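Acetyl-xylan esterase (Streptomyces lividans, PDB 2CC0) removes acetyl groups from acetylated xylan as a metal-ion-dependent family 4 carbohydrate esterase, probably assisting the breakdown of plant cell walls. Local coordinates at residues 1-6 with 176-181; 29-34 with 166-171. All blocks are in the same frame, centred on the assembly; numbering follows the deposited sequence.

Contact 1: residues 1-6 with 176-181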
ATOM      1  N   ALA A   1      21.087  14.085  -3.260  1.00 20.11           N
ATOM      2  CA  ALA A   1      20.520  14.071  -4.654  1.00 20.32           C
ATOM      3  C   ALA A   1      19.393  15.089  -4.765  1.00 20.55           C
ATOM      4  O   ALA A   1      18.815  15.500  -3.747  1.00 20.53           O
ATOM      5  CB  ALA A   1      19.995  12.667  -5.024  1.00 20.51           C
ATOM      6  N   ALA A   2      19.099  15.489  -6.002  1.00 20.75           N
ATOM      7  CA  ALA A   2      17.949  16.330  -6.271  1.00 20.97           C
ATOM      8  C   ALA A   2      16.682  15.600  -5.798  1.00 20.72           C
ATOM      9  O   ALA A   2      15.798  16.236  -5.215  1.00 22.74           O
ATOM     10  CB  ALA A   2      17.872  16.671  -7.751  1.00 20.97           C
ATOM     11  N   CYS A   3      16.618  14.282  -6.030  1.00 20.10           N
ATOM     12  CA  CYS A   3      15.500  13.469  -5.537  0.80 19.91           C
ATOM     13  C   CYS A   3      16.037  12.353  -4.641  1.00 19.13           C
ATOM     14  O   CYS A   3      16.528  11.339  -5.112  1.00 19.85           O
ATOM     15  CB  CYS A   3      14.670  12.893  -6.695  0.80 19.79           C
ATOM     16  SG  CYS A   3      14.031  14.153  -7.841  0.80 21.93           S
ATOM     17  N   ASN A   4      15.949  12.564  -3.336  1.00 18.20           N
ATOM     18  CA  ASN A   4      16.334  11.526  -2.359  1.00 18.02           C
ATOM     19  C   ASN A   4      15.199  10.525  -2.112  1.00 16.97           C
ATOM     20  O   ASN A   4      15.401   9.455  -1.528  1.00 17.71           O
ATOM     21  CB  ASN A   4      16.755  12.159  -1.026  1.00 18.26           C
ATOM     22  CG  ASN A   4      18.015  13.027  -1.151  1.00 19.43           C
ATOM     23  OD1 ASN A   4      18.961  12.688  -1.882  1.00 20.91           O
ATOM     24  ND2 ASN A   4      18.032  14.138  -0.435  1.00 20.92           N
ATOM     25  N   GLY A   5      13.994  10.867  -2.559  1.00 15.60           N
ATOM     26  CA  GLY A   5      12.839   9.982  -2.392  1.00 14.38           C
ATOM     27  C   GLY A   5      11.720  10.528  -3.256  1.00 13.71           C
ATOM     28  O   GLY A   5      11.855  11.624  -3.816  1.00 13.41           O
ATOM     29  N   TYR A   6      10.613   9.780  -3.328  1.00 12.30           N
ATOM     30  CA  TYR A   6       9.474  10.140  -4.185  1.00 11.69           C
ATOM     31  C   TYR A   6       8.180  10.072  -3.432  1.00 11.33           C
ATOM     32  O   TYR A   6       7.985   9.183  -2.573  1.00 11.46           O
ATOM     33  CB  TYR A   6       9.411   9.235  -5.422  1.00 12.93           C
ATOM     34  CG  TYR A   6      10.609   9.449  -6.318  1.00 14.50           C
ATOM     35  CD1 TYR A   6      10.586  10.420  -7.315  1.00 15.06           C
ATOM     36  CD2 TYR A   6      11.769   8.708  -6.129  1.00 16.56           C
ATOM     37  CE1 TYR A   6      11.688  10.635  -8.131  1.00 17.02           C
ATOM     38  CE2 TYR A   6      12.883   8.914  -6.933  1.00 17.33           C
ATOM     39  CZ  TYR A   6      12.836   9.884  -7.926  1.00 17.59           C
ATOM     40  OH  TYR A   6      13.953  10.088  -8.720  1.00 19.77           O
ATOM     41  N   GLY A 176      14.104  17.384  -0.200  1.00 20.23           N
ATOM     42  CA  GLY A 176      14.759  16.491  -1.164  1.00 19.14           C
ATOM     43  C   GLY A 176      13.849  15.391  -1.708  1.00 17.79           C
ATOM     44  O   GLY A 176      14.302  14.287  -2.020  1.00 17.99           O
ATOM     45  N   LEU A 177      12.552  15.677  -1.809  1.00 16.87           N
ATOM     46  CA  LEU A 177      11.614  14.709  -2.355  1.00 16.39           C
ATOM     47  C   LEU A 177      11.112  15.188  -3.690  1.00 16.78           C
ATOM     48  O   LEU A 177      11.024  16.404  -3.940  1.00 18.12           O
ATOM     49  CB  LEU A 177      10.425  14.490  -1.409  1.00 16.25           C
ATOM     50  CG  LEU A 177      10.749  13.820  -0.069  1.00 15.12           C
ATOM     51  CD1 LEU A 177       9.529  13.903   0.888  1.00 17.73           C
ATOM     52  CD2 LEU A 177      11.196  12.371  -0.299  1.00 16.94           C
ATOM     53  N   CYS A 178      10.792  14.231  -4.547  1.00 15.85           N
ATOM     54  CA  CYS A 178      10.243  14.579  -5.847  0.80 16.02           C
ATOM     55  C   CYS A 178       8.919  13.905  -6.103  1.00 15.39           C
ATOM     56  O   CYS A 178       8.553  12.955  -5.424  1.00 15.27           O
ATOM     57  CB  CYS A 178      11.227  14.231  -6.923  0.80 16.56           C
ATOM     58  SG  CYS A 178      12.731  15.197  -6.742  0.80 18.97           S
ATOM     59  N   SER A 179       8.174  14.433  -7.066  1.00 14.69           N
ATOM     60  CA  SER A 179       6.884  13.822  -7.399  1.00 13.98           C
ATOM     61  C   SER A 179       7.159  12.574  -8.233  1.00 14.29           C
ATOM     62  O   SER A 179       7.973  12.598  -9.175  1.00 17.06           O
ATOM     63  CB  SER A 179       5.956  14.832  -8.094  1.00 14.16           C
ATOM     64  OG  SER A 179       6.600  15.428  -9.198  1.00 14.74           O
ATOM     65  N   GLY A 180       6.531  11.455  -7.865  1.00 12.56           N
ATOM     66  CA  GLY A 180       6.793  10.206  -8.541  1.00 12.70           C
ATOM     67  C   GLY A 180       5.529   9.546  -9.072  1.00 11.71           C
ATOM     68  O   GLY A 180       4.435  10.090  -8.970  1.00 11.58           O
ATOM     69  N   MET A 181       5.724   8.394  -9.698  1.00 11.77           N
ATOM     70  CA  MET A 181       4.582   7.636 -10.171  0.50 11.63           C
ATOM     71  C   MET A 181       4.266   6.575  -9.134  1.00 11.40           C
ATOM     72  O   MET A 181       5.038   6.345  -8.202  1.00 12.43           O
ATOM     73  CB  MET A 181       4.848   6.988 -11.529  0.50 12.34           C
ATOM     74  CG  MET A 181       5.786   5.826 -11.444  0.50 12.48           C
ATOM     75  SD  MET A 181       6.257   5.229 -13.065  0.50 13.56           S
ATOM     76  CE  MET A 181       7.431   3.999 -12.540  0.50 14.81           C
TER
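Cys-3 and Cys-178 form a disulfide that joins the loop ahead of strand 5-12 to strand 177-179, beside the parallel pairing of these strands in the main sheet of this polysaccharide deacetylase fold; it ties the N-terminus to the last strand of that sheet along the chain. Gly-176 O, at the Schellman end of helix 159-174, accepts a hydrogen bond from Asn-4 N at 2.7 Å, and Gly-5 N adds a weak, bent bond to the same oxygen. One residue pair further on, Cys-178 N donates to Gly-5 O at 2.9 Å with an N-H...O angle of 159°, and Leu-177 CA makes a CH...O contact with that carbonyl. Backbone hydrogen bonds of Cys-178 and Gly-180 with Val-7 continue the strand pairing. Leu-177 CD2 lies over the backbone of Gly-5, 3.5 Å from its C atom. Tyr-6 N is bonded to the side-chain OD1 of Asn-148. Asn-4 OD1 accepts a hydrogen bond from Ala-1 N at 2.9 Å, which holds the chain start to the Asn-4 side chain. The Tyr-6 ring meets Ser-179 O at its edge, and its CE1 packs against Cys-178 CB at 3.8 Å. In the conformer described, the S-S bond between Cys-3 SG and Cys-178 SG has a torsion of -86°.

Contact 2: residues 29-34 with 166-171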
ATOM      1  N   ASN A  29       5.543  24.166 -12.151  1.00 16.99           N
ATOM      2  CA  ASN A  29       6.250  23.923 -10.906  1.00 16.54           C
ATOM      3  C   ASN A  29       7.014  22.600 -10.883  1.00 15.97           C
ATOM      4  O   ASN A  29       7.527  22.190  -9.837  1.00 16.68           O
ATOM      5  CB  ASN A  29       5.287  24.048  -9.735  1.00 16.56           C
ATOM      6  CG  ASN A  29       4.908  25.505  -9.471  1.00 17.41           C
ATOM      7  OD1 ASN A  29       5.663  26.230  -8.831  1.00 20.45           O
ATOM      8  ND2 ASN A  29       3.768  25.940  -9.989  1.00 15.99           N
ATOM      9  N   GLY A  30       7.098  21.967 -12.050  1.00 14.98           N
ATOM     10  CA  GLY A  30       7.937  20.794 -12.260  1.00 15.00           C
ATOM     11  C   GLY A  30       7.406  19.557 -11.568  1.00 14.54           C
ATOM     12  O   GLY A  30       8.185  18.684 -11.159  1.00 15.45           O
ATOM     13  N   LEU A  31       6.087  19.486 -11.423  1.00 12.88           N
ATOM     14  CA  LEU A  31       5.466  18.366 -10.692  1.00 12.10           C
ATOM     15  C   LEU A  31       4.701  17.445 -11.643  1.00 11.57           C
ATOM     16  O   LEU A  31       4.076  17.904 -12.611  1.00 12.33           O
ATOM     17  CB  LEU A  31       4.489  18.893  -9.627  1.00 11.20           C
ATOM     18  CG  LEU A  31       5.030  19.756  -8.494  1.00 12.06           C
ATOM     19  CD1 LEU A  31       3.831  20.292  -7.712  1.00 12.53           C
ATOM     20  CD2 LEU A  31       5.975  18.920  -7.624  1.00 14.05           C
ATOM     21  N   ARG A  32       4.750  16.147 -11.353  1.00 10.72           N
ATOM     22  CA  ARG A  32       3.953  15.147 -12.052  1.00  9.71           C
ATOM     23  C   ARG A  32       3.031  14.497 -11.031  1.00  8.92           C
ATOM     24  O   ARG A  32       3.311  14.507  -9.813  1.00  8.75           O
ATOM     25  CB  ARG A  32       4.829  14.105 -12.738  1.00  9.50           C
ATOM     26  CG  ARG A  32       5.813  14.757 -13.750  1.00 11.67           C
ATOM     27  CD  ARG A  32       6.736  13.746 -14.352  1.00 13.41           C
ATOM     28  NE  ARG A  32       6.009  12.944 -15.334  1.00 12.24           N
ATOM     29  CZ  ARG A  32       6.530  11.944 -16.038  1.00 15.47           C
ATOM     30  NH1 ARG A  32       7.818  11.598 -15.885  1.00 16.80           N
ATOM     31  NH2 ARG A  32       5.769  11.284 -16.905  1.00 16.52           N
ATOM     32  N   ALA A  33       1.922  13.956 -11.518  1.00  8.40           N
ATOM     33  CA  ALA A  33       0.913  13.428 -10.603  1.00  7.92           C
ATOM     34  C   ALA A  33       0.054  12.419 -11.317  1.00  7.49           C
ATOM     35  O   ALA A  33       0.107  12.310 -12.567  1.00  7.89           O
ATOM     36  CB  ALA A  33       0.070  14.575 -10.064  1.00  7.13           C
ATOM     37  N   THR A  34      -0.712  11.660 -10.524  1.00  6.57           N
ATOM     38  CA  THR A  34      -1.658  10.694 -11.041  1.00  6.76           C
ATOM     39  C   THR A  34      -3.072  11.228 -10.904  1.00  6.83           C
ATOM     40  O   THR A  34      -3.501  11.602  -9.796  1.00  6.54           O
ATOM     41  CB  THR A  34      -1.531   9.322 -10.314  1.00  7.30           C
ATOM     42  OG1 THR A  34      -0.199   8.868 -10.453  1.00  8.17           O
ATOM     43  CG2 THR A  34      -2.469   8.296 -10.988  1.00  8.48           C
ATOM     44  N   PRO A 166       2.451  25.905  -6.061  1.00 14.44           N
ATOM     45  CA  PRO A 166       3.849  26.333  -5.863  1.00 14.56           C
ATOM     46  C   PRO A 166       4.445  25.965  -4.490  1.00 14.81           C
ATOM     47  O   PRO A 166       5.576  25.480  -4.432  1.00 15.30           O
ATOM     48  CB  PRO A 166       3.802  27.866  -6.063  1.00 15.00           C
ATOM     49  CG  PRO A 166       2.538  28.111  -6.810  1.00 15.20           C
ATOM     50  CD  PRO A 166       1.558  27.033  -6.372  1.00 15.43           C
ATOM     51  N   ARG A 167       3.691  26.157  -3.410  1.00 15.48           N
ATOM     52  CA  ARG A 167       4.161  25.779  -2.074  1.00 15.57           C
ATOM     53  C   ARG A 167       4.311  24.274  -1.878  1.00 15.19           C
ATOM     54  O   ARG A 167       5.163  23.826  -1.100  1.00 16.16           O
ATOM     55  CB  ARG A 167       3.270  26.372  -0.996  1.00 16.20           C
ATOM     56  CG  ARG A 167       3.541  27.867  -0.789  1.00 17.35           C
ATOM     57  CD  ARG A 167       2.454  28.484   0.068  1.00 21.49           C
ATOM     58  NE  ARG A 167       2.479  28.000   1.449  1.00 23.49           N
ATOM     59  CZ  ARG A 167       1.444  28.083   2.287  1.00 24.47           C
ATOM     60  NH1 ARG A 167       0.297  28.639   1.894  1.00 25.18           N
ATOM     61  NH2 ARG A 167       1.552  27.608   3.524  1.00 24.16           N
ATOM     62  N   ILE A 168       3.512  23.490  -2.583  1.00 14.18           N
ATOM     63  CA  ILE A 168       3.736  22.027  -2.601  1.00 13.50           C
ATOM     64  C   ILE A 168       5.111  21.692  -3.211  1.00 13.27           C
ATOM     65  O   ILE A 168       5.905  20.921  -2.640  1.00 14.56           O
ATOM     66  CB  ILE A 168       2.587  21.312  -3.329  1.00 12.08           C
ATOM     67  CG1 ILE A 168       1.314  21.379  -2.446  1.00 13.26           C
ATOM     68  CG2 ILE A 168       2.985  19.866  -3.686  1.00 12.03           C
ATOM     69  CD1 ILE A 168       0.026  20.859  -3.101  1.00 13.55           C
ATOM     70  N   ALA A 169       5.411  22.286  -4.365  1.00 14.41           N
ATOM     71  CA  ALA A 169       6.701  22.078  -5.026  1.00 14.90           C
ATOM     72  C   ALA A 169       7.830  22.507  -4.077  1.00 15.24           C
ATOM     73  O   ALA A 169       8.825  21.797  -3.938  1.00 16.13           O
ATOM     74  CB  ALA A 169       6.759  22.859  -6.332  1.00 15.23           C
ATOM     75  N   GLN A 170       7.650  23.653  -3.409  1.00 15.36           N
ATOM     76  CA  GLN A 170       8.647  24.159  -2.448  1.00 16.04           C
ATOM     77  C   GLN A 170       8.871  23.239  -1.273  1.00 16.34           C
ATOM     78  O   GLN A 170      10.020  22.978  -0.874  1.00 16.56           O
ATOM     79  CB  GLN A 170       8.212  25.537  -1.938  1.00 16.68           C
ATOM     80  CG  GLN A 170       8.323  26.597  -3.012  1.00 18.41           C
ATOM     81  CD  GLN A 170       7.559  27.850  -2.661  1.00 19.75           C
ATOM     82  OE1 GLN A 170       7.305  28.130  -1.483  1.00 22.65           O
ATOM     83  NE2 GLN A 170       7.174  28.609  -3.683  1.00 19.49           N
ATOM     84  N   THR A 171       7.762  22.736  -0.725  1.00 16.00           N
ATOM     85  CA  THR A 171       7.810  21.800   0.390  1.00 16.62           C
ATOM     86  C   THR A 171       8.594  20.541   0.017  1.00 16.69           C
ATOM     87  O   THR A 171       9.470  20.102   0.770  1.00 17.50           O
ATOM     88  CB  THR A 171       6.381  21.448   0.848  1.00 16.94           C
ATOM     89  OG1 THR A 171       5.732  22.651   1.276  1.00 19.42           O
ATOM     90  CG2 THR A 171       6.394  20.443   2.017  1.00 17.75           C
TER
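Asn-29, the first residue past helix 19-28, approaches the side of helix 159-174 at Pro-166, their CA atoms 6.1 Å apart. This is a helix-to-strand connection of the deacetylase fold packed on a neighbouring helix: Gly-30, with positive phi, is the C' residue of a Schellman motif that closes helix 19-28, and the chain then extends through Leu-31 toward strand 34-37. The facing helix is kinked where the N atoms of Pro-166 and Arg-167 lack bonds to the preceding turn, and its bonding resumes with Gln-170 N to Pro-166 O. Across the contact the packing is by van der Waals touch. Asn-29 OD1 rests 3.5 Å from Pro-166 CA, and the amide crosses the proline obliquely; its ND2 is held by Ala-25 O in the preceding helix. Ala-169 CB lies against Asn-29, 3.6 Å from its O and 3.9 Å from its CB. Leu-31 and Ile-168 are both buried; Leu-31 also touches Leu-9 of strand 5-12. With CG anti to its carbonyl carbon (chi1 -62°), the branched end of Leu-31 reaches the helix, where the side chain meets Ile-168 at about a right angle and Leu-31 CD1 lies 4.1 Å from Ile-168 CG2.

Contacts 1 and 2 have centres 11 Å apart, on the same side of the centre of the chain. Contact 2 is nested within the chain loop that contact 1 closes: strand 5-12 leads to helix 19-28 and the 29-34 connection, and much later helix 159-174 passes directly into strand 177-179. The two meet where Ser-179 OG probably hydrogen-bonds to Arg-32 N, at 2.9 Å, so the connection touches both the last helix and the strand after it. Strand 5-12 is common ground, pairing with strand 177-179 and with strand 34-37, into which the connection runs. Contact 1 thus ties the N-terminus to strand 177-179, while contact 2 packs the connection after helix 19-28 on helix 159-174.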